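PDB 3Q1N: galactose mutarotase related enzyme from Lactobacillus casei, which probably binds carbohydrate and may act as an isomerase that interconverts the anomers of an aldose sugar. Local coordinates for residues 40-45 and 143-148; 59-64 and 104-109; 164-169 and 210-215. One frame throughout, in Å; residues are numbered along the deposited sequence. Where two conformers were deposited one is given.

Contact 1: 40-45 and 143-148. With EDO (1,2-ethanediol), chain K; EDO (1,2-ethanediol), chain J; EDO (1,2-ethanediol), chain I.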
loop_
_atom_site.group_PDB
_atom_site.type_symbol
_atom_site.label_atom_id
_atom_site.label_comp_id
_atom_site.label_asym_id
_atom_site.label_seq_id
_atom_site.Cartn_x
_atom_site.Cartn_y
_atom_site.Cartn_z
ATOM N N THR A 40 0.614 7.362 19.266
ATOM C CA THR A 40 1.995 7.616 19.670
ATOM C C THR A 40 2.932 7.560 18.452
ATOM O O THR A 40 3.825 8.399 18.314
ATOM C CB THR A 40 2.415 6.607 20.746
ATOM O OG1 THR A 40 1.431 6.602 21.796
ATOM C CG2 THR A 40 3.829 6.945 21.319
ATOM N N PHE A 41 2.659 6.623 17.530
ATOM C CA PHE A 41 3.497 6.409 16.341
ATOM C C PHE A 41 2.777 6.637 15.017
ATOM O O PHE A 41 3.329 7.255 14.116
ATOM C CB PHE A 41 4.052 4.985 16.374
ATOM C CG PHE A 41 4.876 4.706 17.595
ATOM C CD1 PHE A 41 6.169 5.193 17.675
ATOM C CD2 PHE A 41 4.374 3.953 18.645
ATOM C CE1 PHE A 41 6.954 4.954 18.825
ATOM C CE2 PHE A 41 5.145 3.709 19.794
ATOM C CZ PHE A 41 6.435 4.203 19.875
ATOM N N TRP A 42 1.561 6.109 14.887
ATOM C CA TRP A 42 0.802 6.267 13.647
ATOM C C TRP A 42 -0.641 5.871 13.877
ATOM O O TRP A 42 -0.911 4.790 14.362
ATOM C CB TRP A 42 1.414 5.400 12.515
ATOM C CG TRP A 42 0.890 5.691 11.174
ATOM C CD1 TRP A 42 0.749 6.931 10.599
ATOM C CD2 TRP A 42 0.453 4.736 10.175
ATOM N NE1 TRP A 42 0.223 6.801 9.342
ATOM C CE2 TRP A 42 0.048 5.466 9.055
ATOM C CE3 TRP A 42 0.342 3.342 10.144
ATOM C CZ2 TRP A 42 -0.453 4.844 7.892
ATOM C CZ3 TRP A 42 -0.165 2.730 8.981
ATOM C CH2 TRP A 42 -0.546 3.477 7.892
ATOM N N ASN A 43 -1.573 6.742 13.548
ATOM C CA ASN A 43 -2.944 6.507 13.913
ATOM C C ASN A 43 -3.786 5.764 12.880
ATOM O O ASN A 43 -5.007 5.788 12.981
ATOM C CB ASN A 43 -3.627 7.820 14.298
ATOM C CG ASN A 43 -3.650 8.823 13.199
ATOM O OD1 ASN A 43 -3.242 8.567 12.055
ATOM N ND2 ASN A 43 -4.100 10.038 13.545
ATOM N N ARG A 44 -3.143 5.133 11.886
ATOM C CA ARG A 44 -3.868 4.331 10.904
ATOM C C ARG A 44 -3.379 2.881 10.932
ATOM O O ARG A 44 -2.539 2.530 11.783
ATOM C CB ARG A 44 -3.721 4.948 9.544
ATOM C CG ARG A 44 -4.266 6.368 9.553
ATOM C CD ARG A 44 -3.963 7.086 8.309
ATOM N NE ARG A 44 -4.355 8.499 8.412
ATOM C CZ ARG A 44 -5.564 8.996 8.115
ATOM N NH1 ARG A 44 -6.567 8.240 7.667
ATOM N NH2 ARG A 44 -5.769 10.308 8.244
ATOM N N HIS A 45 -3.932 2.038 10.056
ATOM C CA HIS A 45 -3.596 0.603 10.104
ATOM C C HIS A 45 -3.090 0.114 8.728
ATOM O O HIS A 45 -1.991 -0.408 8.607
ATOM C CB HIS A 45 -4.829 -0.248 10.536
ATOM C CG HIS A 45 -5.561 0.272 11.731
ATOM N ND1 HIS A 45 -5.384 -0.256 12.995
ATOM C CD2 HIS A 45 -6.464 1.278 11.859
ATOM C CE1 HIS A 45 -6.169 0.394 13.853
ATOM N NE2 HIS A 45 -6.845 1.318 13.188
ATOM N N HIS A 143 -1.323 0.131 1.922
ATOM C CA HIS A 143 -0.349 0.668 2.883
ATOM C C HIS A 143 -0.407 -0.026 4.272
ATOM O O HIS A 143 -0.512 0.631 5.296
ATOM C CB HIS A 143 -0.691 2.192 3.002
ATOM C CG HIS A 143 0.376 3.071 3.608
ATOM N ND1 HIS A 143 0.801 2.955 4.914
ATOM C CD2 HIS A 143 1.005 4.161 3.109
ATOM C CE1 HIS A 143 1.676 3.911 5.186
ATOM N NE2 HIS A 143 1.807 4.673 4.113
ATOM N N PRO A 144 -0.272 -1.372 4.331
ATOM C CA PRO A 144 -0.396 -2.048 5.635
ATOM C C PRO A 144 0.852 -1.881 6.477
ATOM O O PRO A 144 1.950 -2.043 5.973
ATOM C CB PRO A 144 -0.558 -3.510 5.240
ATOM C CG PRO A 144 0.086 -3.632 3.918
ATOM C CD PRO A 144 -0.277 -2.352 3.234
ATOM N N ALA A 145 0.666 -1.618 7.753
ATOM C CA ALA A 145 1.758 -1.589 8.729
ATOM C C ALA A 145 1.654 -2.883 9.542
ATOM O O ALA A 145 0.595 -3.232 10.048
ATOM C CB ALA A 145 1.606 -0.414 9.640
ATOM N N PHE A 146 2.762 -3.590 9.623
ATOM C CA PHE A 146 2.868 -4.868 10.304
ATOM C C PHE A 146 3.641 -4.755 11.593
ATOM O O PHE A 146 4.721 -4.148 11.643
ATOM C CB PHE A 146 3.582 -5.870 9.413
ATOM C CG PHE A 146 2.808 -6.196 8.162
ATOM C CD1 PHE A 146 1.644 -6.953 8.241
ATOM C CD2 PHE A 146 3.187 -5.671 6.945
ATOM C CE1 PHE A 146 0.907 -7.251 7.107
ATOM C CE2 PHE A 146 2.439 -5.944 5.799
ATOM C CZ PHE A 146 1.307 -6.726 5.872
ATOM N N ASN A 147 3.094 -5.350 12.634
ATOM C CA ASN A 147 3.806 -5.385 13.933
ATOM C C ASN A 147 5.140 -6.142 13.784
ATOM O O ASN A 147 5.199 -7.166 13.071
ATOM C CB ASN A 147 2.946 -6.043 14.985
ATOM C CG ASN A 147 1.712 -5.236 15.281
ATOM O OD1 ASN A 147 1.822 -4.062 15.625
ATOM N ND2 ASN A 147 0.530 -5.834 15.098
ATOM N N VAL A 148 6.186 -5.611 14.447
ATOM C CA VAL A 148 7.512 -6.247 14.533
ATOM C C VAL A 148 8.087 -6.144 15.935
ATOM O O VAL A 148 7.748 -5.243 16.682
ATOM C CB VAL A 148 8.533 -5.646 13.509
ATOM C CG1 VAL A 148 8.026 -5.854 12.065
ATOM C CG2 VAL A 148 8.799 -4.156 13.792
HETATM C C1 EDO K . 2.552 8.433 6.894
HETATM O O1 EDO K . 2.610 9.776 6.420
HETATM C C2 EDO K . 1.290 7.784 6.355
HETATM O O2 EDO K . 0.134 8.481 6.859
HETATM C C1 EDO J . 5.053 5.509 3.031
HETATM O O1 EDO J . 4.208 5.372 1.872
HETATM C C2 EDO J . 4.776 6.768 3.820
HETATM O O2 EDO J . 3.408 6.814 4.289
HETATM C C1 EDO I . 4.136 -9.536 10.930
HETATM O O1 EDO I . 3.941 -10.477 11.986
HETATM C C2 EDO I . 5.571 -9.591 10.432
HETATM O O2 EDO I . 6.474 -9.245 11.492
#
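In what is probably the sugar-binding cleft of the galactose mutarotase-like beta-sandwich, where the loop between strands 31-32 and 48-49 folds over strand 136-147, Trp42 meets His143 and Ala145. The six-membered part of the Trp42 indole and the His143 imidazole meet at a slant, neither stacked nor edge-to-face, with centroids 5.0 Å apart and planes at 32°. The two rings come closest at Trp42 CH2 and His143 ND1, 3.3 Å apart. CG of Trp42 lies anti to the backbone N (chi1 -168°), which carries the indole across to strand 136-147, where CZ3 sits 3.7 Å from Ala145 CB. Arg44 CB covers part of one indole face, and Trp242 meets the same ring edge-to-face.

The backbones join by a single hydrogen bond, Ala145 N to His45 O, 3.0 Å long. CB of His45 leaves its CA away from the strand, and ND1 bonds to the carbonyl of Trp35.

Ethanediol molecules, probably from the crystallisation liquor, occupy the polar edges of both rings. Trp42 NE1 donates to O2 of the chain K molecule at 3.0 Å. His143 NE2 donates to O2 of the chain J molecule at 2.7 Å, in the imidazole plane and nearly straight (167°). An alanine in place of Trp42 would take away the CZ3 contact of Ala145 CB and is likely to leave a gap beside it and give the imidazole more freedom to turn.

Glu255, on the adjacent strand 251-258, touches His143. A histidine and a glutamate beside aromatic rings, with small diols bound among them, are consistent with the sugar-binding cleft of the galactose mutarotase fold.

Contact 2: 59-64 and 104-109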
loop_
_atom_site.group_PDB
_atom_site.type_symbol
_atom_site.label_atom_id
_atom_site.label_comp_id
_atom_site.label_asym_id
_atom_site.label_seq_id
_atom_site.Cartn_x
_atom_site.Cartn_y
_atom_site.Cartn_z
ATOM N N ASP A 59 0.331 20.149 -3.743
ATOM C CA ASP A 59 -1.002 19.538 -3.515
ATOM C C ASP A 59 -1.948 19.740 -4.684
ATOM O O ASP A 59 -3.157 19.992 -4.525
ATOM C CB ASP A 59 -1.576 20.047 -2.192
ATOM C CG ASP A 59 -0.740 19.594 -0.970
ATOM O OD1 ASP A 59 -0.305 18.422 -0.854
ATOM O OD2 ASP A 59 -0.559 20.407 -0.067
ATOM N N GLN A 60 -1.407 19.600 -5.880
ATOM C CA GLN A 60 -2.204 19.750 -7.106
ATOM C C GLN A 60 -1.559 18.945 -8.229
ATOM O O GLN A 60 -0.474 18.343 -8.061
ATOM C CB GLN A 60 -2.344 21.240 -7.498
ATOM C CG GLN A 60 -1.032 21.888 -7.893
ATOM C CD GLN A 60 -1.117 23.424 -7.983
ATOM O OE1 GLN A 60 -1.201 23.977 -9.074
ATOM N NE2 GLN A 60 -1.049 24.092 -6.853
ATOM N N TYR A 61 -2.263 18.874 -9.348
ATOM C CA TYR A 61 -1.798 18.188 -10.526
ATOM C C TYR A 61 -2.514 18.690 -11.751
ATOM O O TYR A 61 -3.405 19.531 -11.662
ATOM C CB TYR A 61 -2.016 16.697 -10.378
ATOM C CG TYR A 61 -3.462 16.249 -10.470
ATOM C CD1 TYR A 61 -4.333 16.458 -9.425
ATOM C CD2 TYR A 61 -3.961 15.609 -11.594
ATOM C CE1 TYR A 61 -5.681 16.053 -9.476
ATOM C CE2 TYR A 61 -5.308 15.187 -11.656
ATOM C CZ TYR A 61 -6.157 15.419 -10.607
ATOM O OH TYR A 61 -7.492 15.039 -10.647
ATOM N N ARG A 62 -2.120 18.182 -12.902
ATOM C CA ARG A 62 -2.755 18.558 -14.159
ATOM C C ARG A 62 -3.445 17.386 -14.851
ATOM O O ARG A 62 -3.005 16.220 -14.746
ATOM C CB ARG A 62 -1.733 19.136 -15.132
ATOM C CG ARG A 62 -1.315 20.557 -14.794
ATOM C CD ARG A 62 -0.024 20.903 -15.484
ATOM N NE ARG A 62 -0.207 21.084 -16.926
ATOM C CZ ARG A 62 0.657 20.702 -17.881
ATOM N NH1 ARG A 62 1.786 20.050 -17.584
ATOM N NH2 ARG A 62 0.387 20.966 -19.164
ATOM N N LEU A 63 -4.508 17.732 -15.589
ATOM C CA LEU A 63 -5.069 16.856 -16.628
ATOM C C LEU A 63 -4.975 17.648 -17.911
ATOM O O LEU A 63 -5.795 18.537 -18.162
ATOM C CB LEU A 63 -6.503 16.416 -16.316
ATOM C CG LEU A 63 -6.645 15.586 -15.060
ATOM C CD1 LEU A 63 -8.104 15.511 -14.570
ATOM C CD2 LEU A 63 -6.025 14.168 -15.294
ATOM N N GLY A 64 -3.943 17.367 -18.687
ATOM C CA GLY A 64 -3.620 18.170 -19.844
ATOM C C GLY A 64 -3.298 19.562 -19.354
ATOM O O GLY A 64 -2.399 19.738 -18.524
ATOM N N LYS A 104 -11.792 17.180 -7.011
ATOM C CA LYS A 104 -10.380 16.836 -7.049
ATOM C C LYS A 104 -10.011 16.056 -8.308
ATOM O O LYS A 104 -8.873 16.076 -8.697
ATOM C CB LYS A 104 -9.966 15.996 -5.833
ATOM C CG LYS A 104 -9.992 16.773 -4.528
ATOM C CD LYS A 104 -9.503 15.925 -3.391
ATOM C CE LYS A 104 -9.349 16.729 -2.107
ATOM N NZ LYS A 104 -10.679 17.036 -1.499
ATOM N N PHE A 105 -10.976 15.326 -8.866
ATOM C CA PHE A 105 -10.717 14.243 -9.784
ATOM C C PHE A 105 -12.020 14.062 -10.589
ATOM O O PHE A 105 -12.984 13.452 -10.113
ATOM C CB PHE A 105 -10.349 13.018 -8.960
ATOM C CG PHE A 105 -9.927 11.798 -9.746
ATOM C CD1 PHE A 105 -8.730 11.771 -10.497
ATOM C CD2 PHE A 105 -10.743 10.647 -9.775
ATOM C CE1 PHE A 105 -8.308 10.579 -11.172
ATOM C CE2 PHE A 105 -10.320 9.486 -10.445
ATOM C CZ PHE A 105 -9.152 9.452 -11.140
ATOM N N PRO A 106 -12.085 14.673 -11.772
ATOM C CA PRO A 106 -13.397 14.841 -12.447
ATOM C C PRO A 106 -13.831 13.611 -13.244
ATOM O O PRO A 106 -14.080 13.669 -14.465
ATOM C CB PRO A 106 -13.142 16.062 -13.337
ATOM C CG PRO A 106 -11.690 15.966 -13.683
ATOM C CD PRO A 106 -11.015 15.428 -12.448
ATOM N N PHE A 107 -13.843 12.472 -12.546
ATOM C CA PHE A 107 -14.135 11.193 -13.150
ATOM C C PHE A 107 -15.130 10.432 -12.314
ATOM O O PHE A 107 -15.014 10.318 -11.084
ATOM C CB PHE A 107 -12.845 10.319 -13.292
ATOM C CG PHE A 107 -11.784 10.948 -14.119
ATOM C CD1 PHE A 107 -11.824 10.865 -15.496
ATOM C CD2 PHE A 107 -10.728 11.655 -13.539
ATOM C CE1 PHE A 107 -10.869 11.488 -16.271
ATOM C CE2 PHE A 107 -9.782 12.259 -14.315
ATOM C CZ PHE A 107 -9.858 12.162 -15.698
ATOM N N GLU A 108 -16.111 9.856 -13.004
ATOM C CA GLU A 108 -16.876 8.759 -12.449
ATOM C C GLU A 108 -16.052 7.474 -12.432
ATOM O O GLU A 108 -15.363 7.121 -13.402
ATOM C CB GLU A 108 -18.212 8.576 -13.198
ATOM C CG GLU A 108 -19.041 9.842 -13.203
ATOM C CD GLU A 108 -20.478 9.620 -13.577
ATOM O OE1 GLU A 108 -20.809 8.577 -14.148
ATOM O OE2 GLU A 108 -21.293 10.554 -13.311
ATOM N N TYR A 109 -16.071 6.804 -11.278
ATOM C CA TYR A 109 -15.292 5.589 -11.099
ATOM C C TYR A 109 -15.976 4.602 -10.212
ATOM O O TYR A 109 -16.852 4.968 -9.397
ATOM C CB TYR A 109 -13.875 5.909 -10.546
ATOM C CG TYR A 109 -13.851 6.379 -9.082
ATOM C CD1 TYR A 109 -13.881 5.447 -8.018
ATOM C CD2 TYR A 109 -13.857 7.746 -8.758
ATOM C CE1 TYR A 109 -13.866 5.883 -6.720
ATOM C CE2 TYR A 109 -13.865 8.181 -7.455
ATOM C CZ TYR A 109 -13.864 7.261 -6.431
ATOM O OH TYR A 109 -13.878 7.685 -5.096
#
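Tyr61 and Leu63 of strand 60-63 face the irregular 104-109 segment with the backbones well apart: the nearest CA atoms, those of Leu63 and Phe105, are 9.3 Å from each other, and the touching parts run 28° apart. Side chains therefore span the interval, assisted by one backbone carbonyl.

The polar link is Tyr61 OH donating to Lys104 O, at 2.6 Å. The phenol oxygen approaches in the carbonyl plane, on a lone pair, with a C=O...O angle of 137°. In turn, Lys104 O lies at the edge of the tyrosine ring and in its plane. With chi1 at 72°, CG of Tyr61 stands between the backbone N and the carbonyl carbon, and the ring extends across toward the turn. The same hydroxyl lies in the plane of the Phe105 ring at its edge, 3.5 Å from CD1.

Leu63 makes the apolar part of the contact through one methyl. Its CD1 meets Pro106 tip to tip, 3.6 Å from CD of the proline, and also reaches Phe107 CE2 at 3.7 Å. Pro106 centres an inverse gamma turn, closed by a weak bond of 2.8 Å from Phe107 N to Phe105 O. This turn sets the two phenylalanines together, an edge atom of Phe107, CD2, standing 3.4 Å above the centre of the Phe105 ring.

Around this junction, strand 60-63 pairs antiparallel with strand 66-69, whose Tyr68 touches both Leu63 and Pro106, while Trp270 stacks on Tyr61. From strand 136-147, Met136 touches both phenylalanines, and Pro137 touches Phe107 and Leu63. The contact thus ties the two-stranded hairpin to the connection between helix 99-104 and strand 109-118.

Contact 3: 164-169 and 210-215; sequences EPLNSP and LANSEI
This is a partly buried loop-to-loop contact near the surface, in which Asn212 and Glu214, from the turn that precedes strand 217-221, hydrogen-bond to the backbone of residues 167-169, in the loop that follows strand 160-164, the antiparallel neighbour of 217-221 in the large sheet. At the strand end Glu164 and Ile215 have CA atoms 5.3 Å apart, and beyond them side chains take over from strand pairing.

Glu214 OE2 accepts from Asn167 N at 2.8 Å in a nearly straight bond, using its anti lone pair. A first torsion of 69° and a bend at chi2 (-93°) bring the carboxylate round to that amide. The Asn167 and Glu214 side chains run alongside each other head to tail, their flat ends tilted by only 15°.

Asn212 ND2 donates to Pro169 O at 3.0 Å. The acceptor lies close to the plane of the side-chain amide, whereas the donor stands above the carbonyl plane of Pro169. At the other end of that amide, OD1 accepts from Gln171 N, so both ends are held and its rotation is fixed.

Between these bonds, the Leu166 side chain passes Asn212 at a slant, its CD1 3.7 Å from ND2, and reaches Ile215 CG1 at 4.2 Å. Pro165, preceded by a cis peptide bond, brings CD to 3.5 Å from Glu214 O. Its own carbonyl oxygen is buried here without a hydrogen-bond partner.

Asn212 to Ile215 form a type I beta turn, and the arrangement is that of a turn whose side chains hydrogen-bond to the backbone of the adjacent loop, at the ends of two neighbouring antiparallel strands.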
loop_
_atom_site.group_PDB
_atom_site.type_symbol
_atom_site.label_atom_id
_atom_site.label_comp_id
_atom_site.label_asym_id
_atom_site.label_seq_id
_atom_site.Cartn_x
_atom_site.Cartn_y
_atom_site.Cartn_z
ATOM N N GLU A 164 11.786 -12.514 -4.148
ATOM C CA GLU A 164 12.048 -13.372 -5.294
ATOM C C GLU A 164 10.971 -13.241 -6.352
ATOM O O GLU A 164 9.825 -12.922 -6.017
ATOM C CB GLU A 164 12.176 -14.834 -4.850
ATOM C CG GLU A 164 10.921 -15.498 -4.359
ATOM C CD GLU A 164 9.955 -15.992 -5.467
ATOM O OE1 GLU A 164 10.383 -16.234 -6.614
ATOM O OE2 GLU A 164 8.757 -16.162 -5.160
ATOM N N PRO A 165 11.330 -13.463 -7.640
ATOM C CA PRO A 165 12.700 -13.586 -8.114
ATOM C C PRO A 165 13.324 -12.222 -8.212
ATOM O O PRO A 165 12.636 -11.220 -8.088
ATOM C CB PRO A 165 12.540 -14.191 -9.528
ATOM C CG PRO A 165 11.224 -13.627 -9.993
ATOM C CD PRO A 165 10.349 -13.686 -8.727
ATOM N N LEU A 166 14.619 -12.180 -8.460
ATOM C CA LEU A 166 15.325 -10.919 -8.655
ATOM C C LEU A 166 16.271 -11.085 -9.848
ATOM O O LEU A 166 17.173 -11.936 -9.817
ATOM C CB LEU A 166 16.065 -10.539 -7.359
ATOM C CG LEU A 166 16.456 -9.109 -7.084
ATOM C CD1 LEU A 166 15.240 -8.131 -7.154
ATOM C CD2 LEU A 166 17.196 -8.997 -5.728
ATOM N N ASN A 167 16.051 -10.297 -10.898
ATOM C CA ASN A 167 16.859 -10.413 -12.138
ATOM C C ASN A 167 17.951 -9.348 -12.254
ATOM O O ASN A 167 18.620 -9.270 -13.288
ATOM C CB ASN A 167 15.980 -10.283 -13.372
ATOM C CG ASN A 167 14.886 -11.321 -13.429
ATOM O OD1 ASN A 167 15.023 -12.444 -12.907
ATOM N ND2 ASN A 167 13.787 -10.955 -14.065
ATOM N N SER A 168 18.123 -8.525 -11.225
ATOM C CA SER A 168 19.212 -7.544 -11.178
ATOM C C SER A 168 19.277 -7.029 -9.732
ATOM O O SER A 168 18.370 -7.311 -8.953
ATOM C CB SER A 168 18.976 -6.402 -12.192
ATOM O OG SER A 168 17.891 -5.559 -11.843
ATOM N N PRO A 169 20.350 -6.305 -9.357
ATOM C CA PRO A 169 20.443 -5.868 -7.983
ATOM C C PRO A 169 19.237 -5.051 -7.547
ATOM O O PRO A 169 18.628 -4.388 -8.372
ATOM C CB PRO A 169 21.688 -5.009 -7.977
ATOM C CG PRO A 169 22.563 -5.626 -9.052
ATOM C CD PRO A 169 21.586 -6.026 -10.114
ATOM N N LEU A 210 11.001 0.034 -3.710
ATOM C CA LEU A 210 11.731 -0.912 -4.561
ATOM C C LEU A 210 11.239 -0.841 -5.996
ATOM O O LEU A 210 10.022 -0.916 -6.275
ATOM C CB LEU A 210 11.568 -2.364 -4.059
ATOM C CG LEU A 210 11.995 -2.615 -2.617
ATOM C CD1 LEU A 210 11.790 -4.108 -2.297
ATOM C CD2 LEU A 210 13.438 -2.242 -2.370
ATOM N N ALA A 211 12.196 -0.700 -6.901
ATOM C CA ALA A 211 11.942 -0.500 -8.315
ATOM C C ALA A 211 11.874 -1.794 -9.112
ATOM O O ALA A 211 11.492 -1.756 -10.293
ATOM C CB ALA A 211 13.009 0.406 -8.898
ATOM N N ASN A 212 12.228 -2.929 -8.495
ATOM C CA ASN A 212 12.358 -4.195 -9.222
ATOM C C ASN A 212 10.999 -4.861 -9.424
ATOM O O ASN A 212 10.510 -5.596 -8.566
ATOM C CB ASN A 212 13.359 -5.140 -8.515
ATOM C CG ASN A 212 14.683 -4.486 -8.223
ATOM O OD1 ASN A 212 14.772 -3.657 -7.342
ATOM N ND2 ASN A 212 15.750 -4.924 -8.902
ATOM N N SER A 213 10.378 -4.623 -10.589
ATOM C CA SER A 213 8.985 -5.043 -10.793
ATOM C C SER A 213 8.772 -6.525 -10.966
ATOM O O SER A 213 7.634 -7.004 -10.889
ATOM C CB SER A 213 8.378 -4.294 -11.977
ATOM O OG SER A 213 8.456 -2.911 -11.749
ATOM N N GLU A 214 9.848 -7.266 -11.201
ATOM C CA GLU A 214 9.750 -8.690 -11.383
ATOM C C GLU A 214 9.463 -9.483 -10.098
ATOM O O GLU A 214 9.191 -10.697 -10.166
ATOM C CB GLU A 214 11.039 -9.224 -11.982
ATOM C CG GLU A 214 12.290 -9.183 -11.054
ATOM C CD GLU A 214 13.138 -7.916 -11.214
ATOM O OE1 GLU A 214 12.585 -6.818 -11.549
ATOM O OE2 GLU A 214 14.366 -8.012 -10.962
ATOM N N ILE A 215 9.587 -8.831 -8.942
ATOM C CA ILE A 215 9.358 -9.525 -7.662
ATOM C C ILE A 215 7.958 -10.105 -7.558
ATOM O O ILE A 215 6.960 -9.442 -7.855
ATOM C CB ILE A 215 9.629 -8.587 -6.443
ATOM C CG1 ILE A 215 11.108 -8.182 -6.442
ATOM C CG2 ILE A 215 9.225 -9.301 -5.094
ATOM C CD1 ILE A 215 11.440 -6.995 -5.471
#

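How the contacts relate
Contacts 1 and 2 are largely buried, whereas contact 3 is partly buried and has several exposed residues, although it covers the most surface. Contact 2 is nested along the chain within the loop closed by contact 1, and both involve strand 136-147: contact 1 directly, contact 2 through neighbours packed on it. Contact 3 follows later in sequence and joins loops beside another part of the sheets. Their centres are 25 to 31 Å apart and none touch. Chemistry follows place: aromatic rings with bound ethanediol in the probable sugar cleft, a tyrosine-to-carbonyl bond beside apolar packing at the hairpin, and carboxylate and amide grips on backbone groups near the surface.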